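Local coordinates for D-isomer specific 2-hydroxyacid dehydrogenase family protein (Aeromonas salmonicida subsp. salmonicida, PDB 3HG7) that is probably an NAD-dependent oxidoreductase that would interconvert 2-hydroxy acids of D configuration and the corresponding 2-oxo acids, at residues P101-Y106 with G149-H154; H110-M115 with K160-K165. The protein carries 1 engineered substitution. All blocks are in the same frame, centred on the assembly; numbering follows the deposited sequence.

Both contacts join the same two helices, 100-115 and 150-161, and their centres lie about 13 Å apart. Contact 1 pairs 101-106 with 149-154, near the N-terminal ends, and contact 2 pairs 110-115 with 160-165, further along helix 100-115 and at the C-terminal exit of the other helix. Along the chain the segments alternate: both pieces of helix 100-115 come first, then both pieces around helix 150-161. That second helix is the crossover between strands 142-146 and 165-169 of the seven-stranded parallel sheet, the Rossmann-type domain thought to bind NAD. Together the contacts lay helix 100-115 alongside helix 150-161, in contact near its start and again just past its end.

Contact 1 of 2, residues P101-Y106 with G149-H154; sequences PLMSEY and GSIGQH
H154 sets its imidazole against P101 and S104, where helix 100-115 passes the start of helix 150-161, the helix that follows strand 142-146 in the Rossmann-type fold, which probably binds NAD. G149 sits at the N-cap position of that helix, and G149 and G152 fit the GxGxxG pattern, consistent with a dinucleotide-binding turn. The two short helical segments run at 48° to each other.

H154 can be traced outward from CB. CG stands anti to the backbone N (chi1 -157°), which swings the ring across to the other helix; CG then sits 3.7 Å from P101 N. Next, ND1 takes the ring's polar contact, a hydrogen bond of 2.8 Å to S104 OG, which reaches the edge of the imidazole in its plane. Either atom could be the donor. That hydroxyl also bonds to T158 OG1, which in turn bonds to the carbonyl oxygen of H154, so two hydrogen-bonded partners meet at S104 OG. Further round, CE1 comes within 3.5 Å of P101 CA, NE2 within 3.6 Å of P101 CG, and CD2 within 3.6 Å of P101 CD. The proline thus spreads over one face of the imidazole, with a CH-pi contact from CA that lies 3.7 Å from the ring centroid and 19° off the normal.

On the neighbouring flank the contact turns apolar. M103 also rests on V229 and S281, and I151 CG2 touches its first two side-chain carbons, CB and CG, each at 3.8 Å.

Contact 2 of 2, residues H110-M115 with K160-K165; sequences HLLSLM and KHFGMK
The ring of F162 points at L112, which meets it obliquely: L112 CD1 stops 4.4 Å from F162 CZ, so the methyl approaches the far end of the phenyl. Over the centre of one face of this ring stands CD2 of its neighbour H161, 3.9 Å above the plane. F108, one turn before L112 on helix 100-115, also meets the phenyl, its own ring inclined by only about 20°. The ring thus has H161 from its own helix end and L112 and F108 from helix 100-115 as neighbours.

Deeper in, the touch is between aliphatic and thioether groups. L111 has CG anti to its backbone N (chi1 174°), with CD2 extending the chain outward, while M164 runs straight to its sulfur and then turns sharply (chi3 95°), carrying CE to 4.3 Å from L111 CD2. Both side chains also rest on V197 of strand 197-200, and L111 reaches I225 and F227 of the next strand. L111 and L112 both lie on L138 as well, a loop residue.

This is where the beta-alpha-beta crossover of the Rossmann-type domain turns from helix 150-161 into strand 165-169. A Schellman motif ends the helix: G163, at positive phi, is its C-prime residue, and G163 N bonds to K160 O at 2.9 Å. Directly after this turn M164 is buried, and K165 enters the sheet with backbone bonds to R141 and L143.

Contact 1 of 2, residues P101-Y106 with G149-H154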
loop_
_atom_site.group_PDB
_atom_site.type_symbol
_atom_site.label_atom_id
_atom_site.label_comp_id
_atom_site.label_asym_id
_atom_site.label_seq_id
_atom_site.Cartn_x
_atom_site.Cartn_y
_atom_site.Cartn_z
ATOM N N PRO A 101 -7.186 -3.672 8.038
ATOM C CA PRO A 101 -6.814 -3.390 9.418
ATOM C C PRO A 101 -5.436 -2.755 9.600
ATOM O O PRO A 101 -5.273 -1.907 10.472
ATOM C CB PRO A 101 -6.846 -4.778 10.072
ATOM C CG PRO A 101 -7.837 -5.537 9.314
ATOM C CD PRO A 101 -7.865 -4.971 7.902
ATOM N N LEU A 102 -4.447 -3.169 8.807
ATOM C CA LEU A 102 -3.112 -2.640 8.939
ATOM C C LEU A 102 -3.069 -1.203 8.503
ATOM O O LEU A 102 -2.397 -0.375 9.147
ATOM C CB LEU A 102 -2.128 -3.482 8.096
ATOM C CG LEU A 102 -1.801 -4.802 8.779
ATOM C CD1 LEU A 102 -1.058 -5.681 7.704
ATOM C CD2 LEU A 102 -0.927 -4.644 10.008
ATOM N N MET A 103 -3.804 -0.881 7.438
ATOM C CA MET A 103 -3.877 0.512 7.023
ATOM C C MET A 103 -4.637 1.400 8.010
ATOM O O MET A 103 -4.215 2.503 8.225
ATOM C CB MET A 103 -4.412 0.692 5.600
ATOM C CG MET A 103 -3.288 0.584 4.589
ATOM S SD MET A 103 -2.025 1.871 4.677
ATOM C CE MET A 103 -1.309 1.404 3.104
ATOM N N SER A 104 -5.727 0.911 8.610
ATOM C CA SER A 104 -6.394 1.670 9.716
ATOM C C SER A 104 -5.424 2.000 10.878
ATOM O O SER A 104 -5.417 3.118 11.408
ATOM C CB SER A 104 -7.575 0.885 10.250
ATOM O OG SER A 104 -8.692 1.088 9.412
ATOM N N GLU A 105 -4.625 1.013 11.277
ATOM C CA GLU A 105 -3.633 1.185 12.343
ATOM C C GLU A 105 -2.594 2.254 12.005
ATOM O O GLU A 105 -2.239 3.073 12.838
ATOM C CB GLU A 105 -2.946 -0.149 12.634
ATOM C CG GLU A 105 -3.876 -1.235 13.203
ATOM C CD GLU A 105 -3.175 -2.586 13.294
ATOM O OE1 GLU A 105 -1.961 -2.657 12.974
ATOM O OE2 GLU A 105 -3.823 -3.578 13.702
ATOM N N TYR A 106 -2.101 2.223 10.770
ATOM C CA TYR A 106 -1.084 3.168 10.321
ATOM C C TYR A 106 -1.668 4.568 10.264
ATOM O O TYR A 106 -1.076 5.537 10.783
ATOM C CB TYR A 106 -0.595 2.770 8.913
ATOM C CG TYR A 106 0.346 3.771 8.296
ATOM C CD1 TYR A 106 1.723 3.657 8.483
ATOM C CD2 TYR A 106 -0.146 4.798 7.477
ATOM C CE1 TYR A 106 2.595 4.552 7.901
ATOM C CE2 TYR A 106 0.698 5.714 6.895
ATOM C CZ TYR A 106 2.065 5.581 7.119
ATOM O OH TYR A 106 2.925 6.455 6.562
ATOM N N GLY A 149 -12.094 0.574 -2.004
ATOM C CA GLY A 149 -11.938 -0.868 -1.952
ATOM C C GLY A 149 -11.894 -1.327 -0.516
ATOM O O GLY A 149 -12.328 -0.608 0.380
ATOM N N SER A 150 -11.319 -2.501 -0.276
ATOM C CA SER A 150 -11.299 -3.032 1.076
ATOM C C SER A 150 -10.443 -2.166 2.002
ATOM O O SER A 150 -10.735 -2.082 3.205
ATOM C CB SER A 150 -10.798 -4.465 1.113
ATOM O OG SER A 150 -9.418 -4.541 0.796
ATOM N N ILE A 151 -9.409 -1.530 1.445
ATOM C CA ILE A 151 -8.547 -0.651 2.258
ATOM C C ILE A 151 -9.331 0.613 2.658
ATOM O O ILE A 151 -9.402 0.964 3.853
ATOM C CB ILE A 151 -7.233 -0.277 1.555
ATOM C CG1 ILE A 151 -6.355 -1.529 1.360
ATOM C CG2 ILE A 151 -6.427 0.721 2.402
ATOM C CD1 ILE A 151 -5.017 -1.264 0.688
ATOM N N GLY A 152 -9.924 1.285 1.670
ATOM C CA GLY A 152 -10.727 2.499 1.927
ATOM C C GLY A 152 -11.846 2.244 2.908
ATOM O O GLY A 152 -12.073 3.048 3.836
ATOM N N GLN A 153 -12.560 1.137 2.693
ATOM C CA GLN A 153 -13.645 0.738 3.592
ATOM C C GLN A 153 -13.178 0.517 5.030
ATOM O O GLN A 153 -13.827 0.969 5.964
ATOM C CB GLN A 153 -14.366 -0.507 3.087
ATOM C CG GLN A 153 -15.295 -0.264 1.916
ATOM C CD GLN A 153 -15.651 -1.559 1.221
ATOM O OE1 GLN A 153 -16.221 -2.470 1.835
ATOM N NE2 GLN A 153 -15.291 -1.669 -0.059
ATOM N N HIS A 154 -12.052 -0.164 5.230
ATOM C CA HIS A 154 -11.648 -0.394 6.625
ATOM C C HIS A 154 -11.304 0.924 7.348
ATOM O O HIS A 154 -11.740 1.150 8.497
ATOM C CB HIS A 154 -10.531 -1.428 6.764
ATOM C CG HIS A 154 -10.487 -2.068 8.118
ATOM N ND1 HIS A 154 -9.936 -1.444 9.218
ATOM C CD2 HIS A 154 -10.941 -3.269 8.555
ATOM C CE1 HIS A 154 -10.048 -2.234 10.271
ATOM N NE2 HIS A 154 -10.659 -3.347 9.897
#

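Contact 2 of 2, residues H110-M115 with K160-K165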
loop_
_atom_site.group_PDB
_atom_site.type_symbol
_atom_site.label_atom_id
_atom_site.label_comp_id
_atom_site.label_asym_id
_atom_site.label_seq_id
_atom_site.Cartn_x
_atom_site.Cartn_y
_atom_site.Cartn_z
ATOM N N HIS A 110 -0.774 7.439 13.092
ATOM C CA HIS A 110 -0.124 8.671 12.652
ATOM C C HIS A 110 -1.032 9.874 12.924
ATOM O O HIS A 110 -0.581 10.940 13.329
ATOM C CB HIS A 110 0.248 8.615 11.187
ATOM C CG HIS A 110 1.572 7.950 10.948
ATOM N ND1 HIS A 110 2.764 8.618 11.095
ATOM C CD2 HIS A 110 1.888 6.685 10.594
ATOM C CE1 HIS A 110 3.765 7.797 10.829
ATOM N NE2 HIS A 110 3.265 6.609 10.545
ATOM N N LEU A 111 -2.318 9.678 12.703
ATOM C CA LEU A 111 -3.258 10.755 12.879
ATOM C C LEU A 111 -3.331 11.156 14.353
ATOM O O LEU A 111 -3.273 12.343 14.685
ATOM C CB LEU A 111 -4.641 10.351 12.365
ATOM C CG LEU A 111 -5.776 11.347 12.623
ATOM C CD1 LEU A 111 -5.484 12.639 11.910
ATOM C CD2 LEU A 111 -7.202 10.787 12.266
ATOM N N LEU A 112 -3.440 10.172 15.238
ATOM C CA LEU A 112 -3.560 10.506 16.655
ATOM C C LEU A 112 -2.207 11.005 17.157
ATOM O O LEU A 112 -2.182 11.878 18.007
ATOM C CB LEU A 112 -4.059 9.311 17.444
ATOM C CG LEU A 112 -5.506 8.965 17.075
ATOM C CD1 LEU A 112 -5.894 7.577 17.547
ATOM C CD2 LEU A 112 -6.395 10.085 17.733
ATOM N N SER A 113 -1.091 10.482 16.610
ATOM C CA SER A 113 0.218 11.032 16.975
ATOM C C SER A 113 0.258 12.549 16.770
ATOM O O SER A 113 0.694 13.294 17.651
ATOM C CB SER A 113 1.369 10.330 16.244
ATOM O OG SER A 113 2.605 10.931 16.624
ATOM N N LEU A 114 -0.213 12.975 15.605
ATOM C CA LEU A 114 -0.284 14.376 15.226
ATOM C C LEU A 114 -1.266 15.183 16.071
ATOM O O LEU A 114 -0.953 16.260 16.594
ATOM C CB LEU A 114 -0.720 14.485 13.766
ATOM C CG LEU A 114 0.350 14.075 12.755
ATOM C CD1 LEU A 114 -0.329 14.014 11.405
ATOM C CD2 LEU A 114 1.558 15.043 12.791
ATOM N N MET A 115 -2.490 14.680 16.140
ATOM C CA MET A 115 -3.556 15.360 16.902
ATOM C C MET A 115 -3.218 15.588 18.386
ATOM O O MET A 115 -3.580 16.618 18.945
ATOM C CB MET A 115 -4.878 14.572 16.742
ATOM C CG MET A 115 -5.595 14.681 15.361
ATOM S SD MET A 115 -5.948 16.364 14.783
ATOM C CE MET A 115 -7.292 16.871 15.901
ATOM N N LYS A 160 -15.466 6.293 11.374
ATOM C CA LYS A 160 -16.810 6.315 11.942
ATOM C C LYS A 160 -16.778 5.887 13.412
ATOM O O LYS A 160 -17.456 6.482 14.242
ATOM C CB LYS A 160 -17.802 5.475 11.101
ATOM C CG LYS A 160 -18.678 6.341 10.181
ATOM C CD LYS A 160 -20.018 6.723 10.872
ATOM C CE LYS A 160 -20.391 8.214 10.797
ATOM N NZ LYS A 160 -20.069 8.821 9.487
ATOM N N HIS A 161 -15.958 4.891 13.728
ATOM C CA HIS A 161 -15.730 4.478 15.114
ATOM C C HIS A 161 -15.243 5.656 15.968
ATOM O O HIS A 161 -15.663 5.817 17.124
ATOM C CB HIS A 161 -14.694 3.361 15.212
ATOM C CG HIS A 161 -14.362 3.002 16.620
ATOM N ND1 HIS A 161 -15.225 2.287 17.429
ATOM C CD2 HIS A 161 -13.326 3.372 17.410
ATOM C CE1 HIS A 161 -14.692 2.161 18.632
ATOM N NE2 HIS A 161 -13.549 2.826 18.650
ATOM N N PHE A 162 -14.376 6.480 15.385
ATOM C CA PHE A 162 -13.857 7.659 16.114
ATOM C C PHE A 162 -14.777 8.878 16.009
ATOM O O PHE A 162 -14.453 9.972 16.473
ATOM C CB PHE A 162 -12.392 7.943 15.703
ATOM C CG PHE A 162 -11.413 7.020 16.343
ATOM C CD1 PHE A 162 -11.109 7.116 17.692
ATOM C CD2 PHE A 162 -10.811 6.011 15.596
ATOM C CE1 PHE A 162 -10.206 6.233 18.288
ATOM C CE2 PHE A 162 -9.895 5.138 16.184
ATOM C CZ PHE A 162 -9.598 5.237 17.519
ATOM N N GLY A 163 -15.966 8.661 15.450
ATOM C CA GLY A 163 -17.011 9.683 15.497
ATOM C C GLY A 163 -16.790 10.724 14.425
ATOM O O GLY A 163 -17.357 11.811 14.492
ATOM N N MET A 164 -15.956 10.380 13.440
ATOM C CA MET A 164 -15.722 11.235 12.271
ATOM C C MET A 164 -16.853 11.096 11.247
ATOM O O MET A 164 -17.492 10.048 11.167
ATOM C CB MET A 164 -14.390 10.863 11.604
ATOM C CG MET A 164 -13.172 11.334 12.406
ATOM S SD MET A 164 -11.620 10.694 11.830
ATOM C CE MET A 164 -11.054 12.030 10.761
ATOM N N LYS A 165 -17.069 12.150 10.461
ATOM C CA LYS A 165 -17.836 12.060 9.231
ATOM C C LYS A 165 -16.904 11.406 8.225
ATOM O O LYS A 165 -15.691 11.683 8.237
ATOM C CB LYS A 165 -18.265 13.446 8.728
ATOM C CG LYS A 165 -19.314 14.142 9.609
ATOM C CD LYS A 165 -20.144 15.238 8.868
ATOM C CE LYS A 165 -20.518 14.893 7.385
ATOM N NZ LYS A 165 -20.962 13.483 7.081
#